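Local structure of 70 kDa protein (Xanthomonas sp., 4B2N) at residues Leu61-Tyr66 / Tyr407-Arg412; Lys353-Ala358 / Leu655-Lys660; Arg440-Trp445 / Trp495-Gly500. The protein acts as a rubber oxygenase, a diheme c-type cytochrome that uses dioxygen to cleave polyisoprene processively. All coordinates share one frame; numbering follows the deposited sequence.

Interaction 1 (Leu61-Tyr66 / Tyr407-Arg412); sequences LQFNAY and YLPDPR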
loop_
_atom_site.group_PDB
_atom_site.type_symbol
_atom_site.label_atom_id
_atom_site.label_comp_id
_atom_site.label_asym_id
_atom_site.label_seq_id
_atom_site.Cartn_x
_atom_site.Cartn_y
_atom_site.Cartn_z
ATOM N N LEU A 61 -18.473 -15.038 12.149
ATOM C CA LEU A 61 -17.860 -13.774 11.696
ATOM C C LEU A 61 -18.784 -12.571 11.874
ATOM O O LEU A 61 -19.881 -12.526 11.309
ATOM C CB LEU A 61 -17.455 -13.921 10.230
ATOM C CG LEU A 61 -17.001 -12.646 9.482
ATOM C CD1 LEU A 61 -15.752 -12.008 10.131
ATOM C CD2 LEU A 61 -16.710 -12.958 8.040
ATOM N N GLN A 62 -18.342 -11.589 12.641
ATOM C CA GLN A 62 -19.106 -10.331 12.814
ATOM C C GLN A 62 -18.309 -9.200 12.164
ATOM O O GLN A 62 -17.282 -8.816 12.705
ATOM C CB GLN A 62 -19.282 -10.028 14.287
ATOM C CG GLN A 62 -19.971 -11.198 14.975
ATOM C CD GLN A 62 -21.411 -11.314 14.491
ATOM O OE1 GLN A 62 -22.108 -10.331 14.440
ATOM N NE2 GLN A 62 -21.851 -12.514 14.138
ATOM N N PHE A 63 -18.789 -8.664 11.049
ATOM C CA PHE A 63 -18.080 -7.544 10.396
ATOM C C PHE A 63 -18.110 -6.295 11.244
ATOM O O PHE A 63 -19.097 -5.999 11.907
ATOM C CB PHE A 63 -18.684 -7.205 9.023
ATOM C CG PHE A 63 -18.677 -8.351 8.052
ATOM C CD1 PHE A 63 -17.454 -8.857 7.536
ATOM C CD2 PHE A 63 -19.905 -8.972 7.648
ATOM C CE1 PHE A 63 -17.450 -9.915 6.604
ATOM C CE2 PHE A 63 -19.895 -10.067 6.757
ATOM C CZ PHE A 63 -18.662 -10.531 6.211
ATOM N N ASN A 64 -17.087 -5.473 11.141
ATOM C CA ASN A 64 -17.140 -4.210 11.872
ATOM C C ASN A 64 -16.621 -3.047 11.098
ATOM O O ASN A 64 -16.659 -1.927 11.607
ATOM C CB ASN A 64 -16.480 -4.319 13.244
ATOM C CG ASN A 64 -14.980 -4.457 13.146
ATOM O OD1 ASN A 64 -14.394 -4.208 12.119
ATOM N ND2 ASN A 64 -14.358 -4.867 14.233
ATOM N N ALA A 65 -16.188 -3.268 9.852
ATOM C CA ALA A 65 -15.664 -2.141 9.076
ATOM C C ALA A 65 -16.570 -1.952 7.871
ATOM O O ALA A 65 -16.443 -2.686 6.858
ATOM C CB ALA A 65 -14.233 -2.411 8.642
ATOM N N TYR A 66 -17.477 -0.973 7.991
ATOM C CA TYR A 66 -18.516 -0.864 7.020
ATOM C C TYR A 66 -18.083 -0.050 5.851
ATOM O O TYR A 66 -17.343 0.924 6.016
ATOM C CB TYR A 66 -19.804 -0.306 7.592
ATOM C CG TYR A 66 -20.400 -1.162 8.690
ATOM C CD1 TYR A 66 -20.662 -2.517 8.493
ATOM C CD2 TYR A 66 -20.685 -0.629 9.934
ATOM C CE1 TYR A 66 -21.210 -3.317 9.522
ATOM C CE2 TYR A 66 -21.219 -1.435 10.964
ATOM C CZ TYR A 66 -21.508 -2.767 10.728
ATOM O OH TYR A 66 -22.032 -3.592 11.728
ATOM N N TYR A 407 -22.041 -19.116 9.926
ATOM C CA TYR A 407 -20.723 -18.564 9.525
ATOM C C TYR A 407 -20.841 -17.188 8.882
ATOM O O TYR A 407 -20.046 -16.307 9.187
ATOM C CB TYR A 407 -19.939 -19.550 8.612
ATOM C CG TYR A 407 -19.565 -20.726 9.451
ATOM C CD1 TYR A 407 -18.406 -20.715 10.204
ATOM C CD2 TYR A 407 -20.430 -21.801 9.581
ATOM C CE1 TYR A 407 -18.095 -21.791 11.052
ATOM C CE2 TYR A 407 -20.142 -22.860 10.442
ATOM C CZ TYR A 407 -18.971 -22.838 11.178
ATOM O OH TYR A 407 -18.618 -23.873 12.041
ATOM N N LEU A 408 -21.829 -17.003 8.012
ATOM C CA LEU A 408 -21.863 -15.815 7.117
ATOM C C LEU A 408 -23.310 -15.581 6.823
ATOM O O LEU A 408 -23.986 -16.547 6.502
ATOM C CB LEU A 408 -21.232 -16.130 5.756
ATOM C CG LEU A 408 -20.118 -15.316 5.090
ATOM C CD1 LEU A 408 -20.216 -15.380 3.573
ATOM C CD2 LEU A 408 -19.733 -13.945 5.669
ATOM N N PRO A 409 -23.789 -14.305 6.851
ATOM C CA PRO A 409 -25.217 -14.014 6.736
ATOM C C PRO A 409 -25.615 -13.932 5.280
ATOM O O PRO A 409 -26.769 -13.867 5.000
ATOM C CB PRO A 409 -25.346 -12.635 7.388
ATOM C CG PRO A 409 -24.028 -11.960 7.057
ATOM C CD PRO A 409 -22.991 -13.068 7.092
ATOM N N ASP A 410 -24.665 -13.933 4.336
ATOM C CA ASP A 410 -25.055 -13.804 2.930
ATOM C C ASP A 410 -23.944 -14.415 2.095
ATOM O O ASP A 410 -22.789 -14.010 2.257
ATOM C CB ASP A 410 -25.244 -12.314 2.658
ATOM C CG ASP A 410 -25.656 -12.012 1.226
ATOM O OD1 ASP A 410 -25.433 -12.788 0.272
ATOM O OD2 ASP A 410 -26.164 -10.909 1.023
ATOM N N PRO A 411 -24.259 -15.403 1.218
ATOM C CA PRO A 411 -23.218 -16.145 0.472
ATOM C C PRO A 411 -22.426 -15.211 -0.435
ATOM O O PRO A 411 -21.292 -15.512 -0.726
ATOM C CB PRO A 411 -24.013 -17.197 -0.349
ATOM C CG PRO A 411 -25.375 -17.178 0.247
ATOM C CD PRO A 411 -25.632 -15.850 0.859
ATOM N N ARG A 412 -22.998 -14.047 -0.808
ATOM C CA ARG A 412 -22.282 -13.058 -1.643
ATOM C C ARG A 412 -21.096 -12.382 -0.941
ATOM O O ARG A 412 -20.276 -11.734 -1.603
ATOM C CB ARG A 412 -23.225 -11.963 -2.137
ATOM C CG ARG A 412 -24.267 -12.518 -3.082
ATOM C CD ARG A 412 -25.289 -11.443 -3.465
ATOM N NE ARG A 412 -25.999 -10.914 -2.297
ATOM C CZ ARG A 412 -26.789 -9.858 -2.318
ATOM N NH1 ARG A 412 -27.012 -9.214 -3.476
ATOM N NH2 ARG A 412 -27.372 -9.435 -1.201
#
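Leu-61 and Phe-63 meet Leu-408 and Pro-409 in a buried, mainly apolar contact between two loops, beside the Cys-X-X-Cys-His heme-attachment motif of the second heme c. It illustrates how long loops of a c-type cytochrome can be joined by a few packed side chains: the touching residues all lie in loop, and a 3-10 turn starts only at Pro-411. The convergence point is a single methyl group, CD2 of Leu-408. It lies 3.6 Å from CZ of Phe-63 and 4.0 Å from CD2 of Leu-61. The two leucines run side by side and point the same way, whereas the phenyl ring comes to Leu-408 at a slant, presenting its far end. Further round the same ring, CE2 of Phe-63 is 4.3 Å from CD of Pro-409, a looser touch. Phe-63 is also packed from within its own segment: CG of Leu-61 sits 4.0 Å above one ring face, offset toward the rim. With CG anti to the backbone N (chi1 170°), Leu-61 turns its branch over the ring.

No hydrogen bond spans the segments; near the start of the contact, CB of Leu-61 rests 3.7 Å from the carbonyl O of Tyr-407. The Leu-61 side chain is about 6 Å from that of the heme-bound Cys-393 and about 7 Å from that of the axial ligand His-394, which places this packing close to the heme site. Backbone bonds from Asn-64 and Ala-65 to Ala-418 tie the same loops together farther on. Beyond the apolar patch, segment 407-412 is braced internally: the guanidinium of Arg-412 grips the Asp-410 carboxylate side-on through NE and NH2, and an Asx turn closes where Asp-410 OD1 accepts the backbone N-H of Arg-412, N to OD1 2.9 Å.

Interaction 2 (Lys353-Ala358 / Leu655-Lys660); sequences KTINTA and LIEYIK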
loop_
_atom_site.group_PDB
_atom_site.type_symbol
_atom_site.label_atom_id
_atom_site.label_comp_id
_atom_site.label_asym_id
_atom_site.label_seq_id
_atom_site.Cartn_x
_atom_site.Cartn_y
_atom_site.Cartn_z
ATOM N N LYS A 353 2.554 -24.310 -7.562
ATOM C CA LYS A 353 3.037 -25.668 -7.224
ATOM C C LYS A 353 1.957 -26.649 -6.795
ATOM O O LYS A 353 0.748 -26.377 -6.862
ATOM C CB LYS A 353 4.192 -25.579 -6.225
ATOM C CG LYS A 353 5.316 -24.863 -6.964
ATOM C CD LYS A 353 6.676 -24.906 -6.341
ATOM C CE LYS A 353 7.484 -23.854 -7.103
ATOM N NZ LYS A 353 8.476 -24.413 -8.045
ATOM N N THR A 354 2.413 -27.831 -6.396
ATOM C CA THR A 354 1.509 -28.895 -6.082
ATOM C C THR A 354 0.791 -28.656 -4.743
ATOM O O THR A 354 1.376 -28.147 -3.780
ATOM C CB THR A 354 2.275 -30.255 -6.093
ATOM O OG1 THR A 354 1.403 -31.239 -5.558
ATOM C CG2 THR A 354 3.521 -30.203 -5.172
ATOM N N ILE A 355 -0.477 -29.017 -4.692
ATOM C CA ILE A 355 -1.272 -28.882 -3.494
ATOM C C ILE A 355 -1.845 -30.246 -3.151
ATOM O O ILE A 355 -2.362 -30.933 -4.038
ATOM C CB ILE A 355 -2.454 -27.920 -3.669
ATOM C CG1 ILE A 355 -1.918 -26.515 -4.011
ATOM C CG2 ILE A 355 -3.267 -27.843 -2.394
ATOM C CD1 ILE A 355 -2.977 -25.444 -4.203
ATOM N N ASN A 356 -1.774 -30.591 -1.878
ATOM C CA ASN A 356 -2.413 -31.830 -1.335
ATOM C C ASN A 356 -3.835 -31.506 -1.041
ATOM O O ASN A 356 -4.105 -30.857 -0.078
ATOM C CB ASN A 356 -1.703 -32.264 -0.064
ATOM C CG ASN A 356 -2.213 -33.577 0.488
ATOM O OD1 ASN A 356 -3.404 -33.803 0.700
ATOM N ND2 ASN A 356 -1.288 -34.468 0.693
ATOM N N THR A 357 -4.762 -31.960 -1.868
ATOM C CA THR A 357 -6.146 -31.538 -1.728
ATOM C C THR A 357 -6.746 -31.947 -0.381
ATOM O O THR A 357 -7.475 -31.175 0.252
ATOM C CB THR A 357 -6.968 -32.145 -2.847
ATOM O OG1 THR A 357 -6.511 -31.553 -4.045
ATOM C CG2 THR A 357 -8.473 -31.856 -2.684
ATOM N N ALA A 358 -6.423 -33.156 0.069
ATOM C CA ALA A 358 -6.961 -33.590 1.354
ATOM C C ALA A 358 -6.395 -32.805 2.543
ATOM O O ALA A 358 -7.097 -32.581 3.530
ATOM C CB ALA A 358 -6.762 -35.099 1.554
ATOM N N LEU A 655 -3.280 -25.672 7.603
ATOM C CA LEU A 655 -3.697 -24.301 7.307
ATOM C C LEU A 655 -2.835 -23.748 6.186
ATOM O O LEU A 655 -3.367 -23.053 5.305
ATOM C CB LEU A 655 -3.532 -23.438 8.541
ATOM C CG LEU A 655 -4.642 -23.441 9.612
ATOM C CD1 LEU A 655 -4.042 -22.754 10.835
ATOM C CD2 LEU A 655 -5.915 -22.718 9.132
ATOM N N ILE A 656 -1.538 -24.064 6.167
ATOM C CA ILE A 656 -0.708 -23.607 5.026
ATOM C C ILE A 656 -1.132 -24.188 3.694
ATOM O O ILE A 656 -1.222 -23.477 2.669
ATOM C CB ILE A 656 0.794 -23.820 5.291
ATOM C CG1 ILE A 656 1.287 -22.743 6.262
ATOM C CG2 ILE A 656 1.615 -23.763 4.012
ATOM C CD1 ILE A 656 2.503 -23.252 7.056
ATOM N N GLU A 657 -1.396 -25.489 3.677
ATOM C CA GLU A 657 -1.888 -26.114 2.484
ATOM C C GLU A 657 -3.193 -25.465 2.033
ATOM O O GLU A 657 -3.417 -25.258 0.831
ATOM C CB GLU A 657 -2.140 -27.597 2.761
ATOM C CG GLU A 657 -2.018 -28.354 1.465
ATOM C CD GLU A 657 -0.599 -28.426 0.931
ATOM O OE1 GLU A 657 0.365 -27.987 1.612
ATOM O OE2 GLU A 657 -0.451 -28.867 -0.225
ATOM N N TYR A 658 -4.084 -25.177 2.985
ATOM C CA TYR A 658 -5.324 -24.516 2.614
ATOM C C TYR A 658 -5.068 -23.117 1.982
ATOM O O TYR A 658 -5.696 -22.739 0.969
ATOM C CB TYR A 658 -6.224 -24.404 3.838
ATOM C CG TYR A 658 -7.493 -23.636 3.542
ATOM C CD1 TYR A 658 -8.327 -24.027 2.487
ATOM C CD2 TYR A 658 -7.866 -22.542 4.317
ATOM C CE1 TYR A 658 -9.480 -23.335 2.205
ATOM C CE2 TYR A 658 -9.038 -21.826 4.042
ATOM C CZ TYR A 658 -9.830 -22.259 2.985
ATOM O OH TYR A 658 -10.981 -21.645 2.691
ATOM N N ILE A 659 -4.119 -22.387 2.521
ATOM C CA ILE A 659 -3.870 -21.020 2.012
ATOM C C ILE A 659 -3.333 -21.057 0.562
ATOM O O ILE A 659 -3.539 -20.100 -0.245
ATOM C CB ILE A 659 -2.975 -20.211 2.965
ATOM C CG1 ILE A 659 -3.752 -19.904 4.261
ATOM C CG2 ILE A 659 -2.485 -18.894 2.275
ATOM C CD1 ILE A 659 -2.888 -19.624 5.457
ATOM N N LYS A 660 -2.591 -22.131 0.247
ATOM C CA LYS A 660 -2.176 -22.391 -1.132
ATOM C C LYS A 660 -3.355 -22.391 -2.118
ATOM O O LYS A 660 -3.165 -22.038 -3.254
ATOM C CB LYS A 660 -1.393 -23.721 -1.234
ATOM C CG LYS A 660 -0.086 -23.734 -0.479
ATOM C CD LYS A 660 0.618 -25.087 -0.681
ATOM C CE LYS A 660 1.903 -25.253 0.122
ATOM N NZ LYS A 660 2.417 -26.666 0.053
HETATM O O HOH W 1 3.486 -26.729 -2.538
HETATM O O HOH W 2 2.018 -29.573 -1.219
#
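The carboxylate of Glu-657 is the flat group that joins the two segments, and each of its oxygens has a partner. OE2 takes the backbone N-H of Asn-356 on its anti side, 16° out of the carboxylate plane; OE1 is met on its syn side by NZ of Lys-660, a donor tilted farther from the plane. Asn-356 is the N-cap of helix 357-369, so this is a helix start pinned to the C-terminal part of helix 649-660. The Asn-356 N to Glu-657 OE2 bond is short, 2.7 Å, and nearly straight at 176°. The bond from Lys-660 NZ to Glu-657 OE1, at 2.9 Å, is a salt bridge between residues three apart. With both oxygens engaged, the rotation of the carboxylate is fixed, and the bend in the Glu-657 chain at chi2 (70°) brings it up to the backbone of the loop before helix 357-369.

Ile-355 lies across the join. Its side chain and that of Lys-660 run antiparallel alongside each other, CD1 of Ile-355 coming 3.8 Å from CB of Lys-660 and 3.5 Å from the carbonyl O of Lys-660. The base of the lysine side chain, at CB, is thus packed while its ammonium serves the polar side.

Asn-356 turns its own OD1 to the N-H of Leu-359, the usual capping bond, and the nearby helix start would probably help stabilise the charge on Glu-657. On the opposite flank of helix 649-660, Leu-655 and Ile-659 touch heme c. Two waters complete the join at the surface: one bridges Thr-354 O and Lys-660 NZ, and the second donates to both Thr-354 O, at 3.0 Å, and Glu-657 OE2, at 2.8 Å.

Interaction 3 (Arg440-Trp445 / Trp495-Gly500); sequences RQRRAW and WEEPTG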
loop_
_atom_site.group_PDB
_atom_site.type_symbol
_atom_site.label_atom_id
_atom_site.label_comp_id
_atom_site.label_asym_id
_atom_site.label_seq_id
_atom_site.Cartn_x
_atom_site.Cartn_y
_atom_site.Cartn_z
ATOM N N ARG A 440 -7.378 16.459 15.978
ATOM C CA ARG A 440 -7.094 17.689 15.199
ATOM C C ARG A 440 -6.796 17.339 13.753
ATOM O O ARG A 440 -7.230 18.020 12.840
ATOM C CB ARG A 440 -5.893 18.459 15.761
ATOM C CG ARG A 440 -6.209 19.156 17.096
ATOM C CD ARG A 440 -4.957 19.721 17.724
ATOM N NE ARG A 440 -3.978 18.689 18.045
ATOM C CZ ARG A 440 -2.754 18.933 18.528
ATOM N NH1 ARG A 440 -2.335 20.193 18.722
ATOM N NH2 ARG A 440 -1.930 17.926 18.747
ATOM N N GLN A 441 -5.994 16.294 13.578
ATOM C CA GLN A 441 -5.655 15.811 12.259
ATOM C C GLN A 441 -6.883 15.277 11.480
ATOM O O GLN A 441 -7.082 15.594 10.270
ATOM C CB GLN A 441 -4.603 14.722 12.418
ATOM C CG GLN A 441 -3.224 15.234 12.889
ATOM C CD GLN A 441 -2.291 14.048 13.069
ATOM O OE1 GLN A 441 -2.575 13.162 13.877
ATOM N NE2 GLN A 441 -1.241 13.969 12.270
ATOM N N ARG A 442 -7.687 14.448 12.139
ATOM C CA ARG A 442 -8.873 13.895 11.505
ATOM C C ARG A 442 -9.856 15.000 11.146
ATOM O O ARG A 442 -10.475 14.968 10.094
ATOM C CB ARG A 442 -9.511 12.786 12.369
ATOM C CG ARG A 442 -8.630 11.553 12.417
ATOM C CD ARG A 442 -9.286 10.379 13.132
ATOM N NE ARG A 442 -9.923 10.789 14.378
ATOM C CZ ARG A 442 -9.313 10.838 15.547
ATOM N NH1 ARG A 442 -8.048 10.515 15.644
ATOM N NH2 ARG A 442 -9.967 11.236 16.621
ATOM N N ARG A 443 -9.953 16.020 11.990
ATOM C CA ARG A 443 -10.904 17.080 11.688
ATOM C C ARG A 443 -10.463 17.906 10.459
ATOM O O ARG A 443 -11.354 18.346 9.722
ATOM C CB ARG A 443 -11.096 18.022 12.861
ATOM C CG ARG A 443 -12.037 17.464 13.903
ATOM C CD ARG A 443 -12.246 18.517 15.006
ATOM N NE ARG A 443 -13.171 17.933 15.980
ATOM C CZ ARG A 443 -14.167 18.599 16.586
ATOM N NH1 ARG A 443 -14.393 19.896 16.335
ATOM N NH2 ARG A 443 -15.006 17.927 17.418
ATOM N N ALA A 444 -9.158 18.131 10.299
ATOM C CA ALA A 444 -8.637 18.823 9.123
ATOM C C ALA A 444 -9.023 18.077 7.809
ATOM O O ALA A 444 -9.376 18.660 6.780
ATOM C CB ALA A 444 -7.122 18.884 9.191
ATOM N N TRP A 445 -8.820 16.758 7.848
ATOM C CA TRP A 445 -9.212 15.881 6.768
ATOM C C TRP A 445 -10.731 15.905 6.530
ATOM O O TRP A 445 -11.204 16.052 5.378
ATOM C CB TRP A 445 -8.763 14.454 7.159
ATOM C CG TRP A 445 -9.256 13.436 6.184
ATOM C CD1 TRP A 445 -10.532 12.897 6.106
ATOM C CD2 TRP A 445 -8.497 12.824 5.122
ATOM N NE1 TRP A 445 -10.604 11.974 5.075
ATOM C CE2 TRP A 445 -9.396 11.900 4.450
ATOM C CE3 TRP A 445 -7.167 12.947 4.666
ATOM C CZ2 TRP A 445 -8.997 11.137 3.338
ATOM C CZ3 TRP A 445 -6.763 12.140 3.564
ATOM C CH2 TRP A 445 -7.660 11.243 2.936
ATOM N N TRP A 495 -12.062 10.184 7.930
ATOM C CA TRP A 495 -10.959 9.329 8.392
ATOM C C TRP A 495 -11.349 8.766 9.761
ATOM O O TRP A 495 -11.332 9.517 10.725
ATOM C CB TRP A 495 -9.700 10.160 8.557
ATOM C CG TRP A 495 -8.491 9.245 8.734
ATOM C CD1 TRP A 495 -8.174 8.408 9.835
ATOM C CD2 TRP A 495 -7.471 8.947 7.722
ATOM N NE1 TRP A 495 -7.049 7.662 9.562
ATOM C CE2 TRP A 495 -6.585 7.925 8.308
ATOM C CE3 TRP A 495 -7.212 9.402 6.411
ATOM C CZ2 TRP A 495 -5.499 7.434 7.626
ATOM C CZ3 TRP A 495 -6.114 8.861 5.716
ATOM C CH2 TRP A 495 -5.259 7.930 6.321
ATOM N N GLU A 496 -11.726 7.493 9.863
ATOM C CA GLU A 496 -12.158 6.936 11.166
ATOM C C GLU A 496 -11.099 7.006 12.247
ATOM O O GLU A 496 -9.905 6.883 11.981
ATOM C CB GLU A 496 -12.588 5.465 11.048
ATOM C CG GLU A 496 -13.898 5.341 10.297
ATOM C CD GLU A 496 -15.111 5.960 11.030
ATOM O OE1 GLU A 496 -15.230 5.827 12.264
ATOM O OE2 GLU A 496 -16.007 6.512 10.349
ATOM N N GLU A 497 -11.529 7.213 13.474
ATOM C CA GLU A 497 -10.569 7.185 14.547
ATOM C C GLU A 497 -9.901 5.771 14.566
ATOM O O GLU A 497 -10.598 4.783 14.523
ATOM C CB GLU A 497 -11.296 7.464 15.856
ATOM C CG GLU A 497 -10.326 7.413 16.990
ATOM C CD GLU A 497 -10.896 7.968 18.251
ATOM O OE1 GLU A 497 -12.110 8.238 18.266
ATOM O OE2 GLU A 497 -10.081 8.190 19.179
ATOM N N PRO A 498 -8.552 5.694 14.637
ATOM C CA PRO A 498 -8.011 4.332 14.610
ATOM C C PRO A 498 -8.267 3.496 15.835
ATOM O O PRO A 498 -8.187 4.019 16.931
ATOM C CB PRO A 498 -6.521 4.522 14.440
ATOM C CG PRO A 498 -6.202 5.949 14.680
ATOM C CD PRO A 498 -7.506 6.721 14.636
ATOM N N THR A 499 -8.490 2.208 15.625
ATOM C CA THR A 499 -8.693 1.261 16.724
ATOM C C THR A 499 -7.817 0.002 16.575
ATOM O O THR A 499 -7.591 -0.732 17.549
ATOM C CB THR A 499 -10.162 0.792 16.760
ATOM O OG1 THR A 499 -10.472 0.224 15.500
ATOM C CG2 THR A 499 -11.096 1.975 16.964
ATOM N N GLY A 500 -7.349 -0.265 15.365
ATOM C CA GLY A 500 -6.515 -1.431 15.119
ATOM C C GLY A 500 -6.151 -1.576 13.657
ATOM O O GLY A 500 -6.000 -0.573 12.919
#
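Trp-445 and Trp-495 form a T-shaped (edge-to-face) stack that packs helix 439-446 against the irregular segment leading into strand 500-502. The edge belongs to Trp-495 and the face to Trp-445: their six-membered rings are centred 5.0 Å apart with planes at 82°, and CE3 of Trp-495 stands 3.7 Å above the middle of the Trp-445 ring system. A CH-pi contact extends the same face, with CB of Trp-495 4.0 Å from the centroid of the Trp-445 five-membered ring.

One turn back along the helix, Arg-442 is modelled in two conformers, and the details that follow hold for one of them, so they are less certain. It lies roughly perpendicular to Trp-495, its CD 3.3 Å from the carbonyl O of Trp-495. The chain bends at chi3 (-45°) and lays the guanidinium over Glu-497, whose CG is 3.8 Å from its plane, over the centre. Guanidinium and carboxylate are stacked, with planes only 11° apart, so the long 4.0 Å salt bridge from Arg-442 NH2 to Glu-497 OE2 is one of charges alone.

The N-H groups are used by a second shell. Arg-442 NH1 bonds to the carbonyl oxygens of Met-436 and Ala-437, and NH2 pairs with Glu-439. Trp-495 also lies against Ile-255 and Leu-306, its side chain about 4 Å from that of Phe-301, a residue of the first heme c site. The Trp-445 indole N-H bonds to Asn-493 O, and the Trp-495 backbone N-H to Asn-446 OD1.

In the fold
Followed from the N terminus, the chain passes 61-66 and runs 340 residues before interaction 1 closes at 407-412; that loop contains both Cys-X-X-Cys-His attachment motifs. Interaction 2 opens inside it, at 353-358, and closes only at 655-660, near the C terminus, so the two loops cross. Interaction 3 follows interaction 1 in series and is nested within the loop of interaction 2, spanning just 49 residues between 440-445 and 495-500. Interaction 1 ties N-terminal and central loops beside the second heme, interaction 2 joins two helices at the surface, and interaction 3 packs near the first heme. Interactions 2 and 3 are about 40 Å apart, centre to centre, and no two contacts touch.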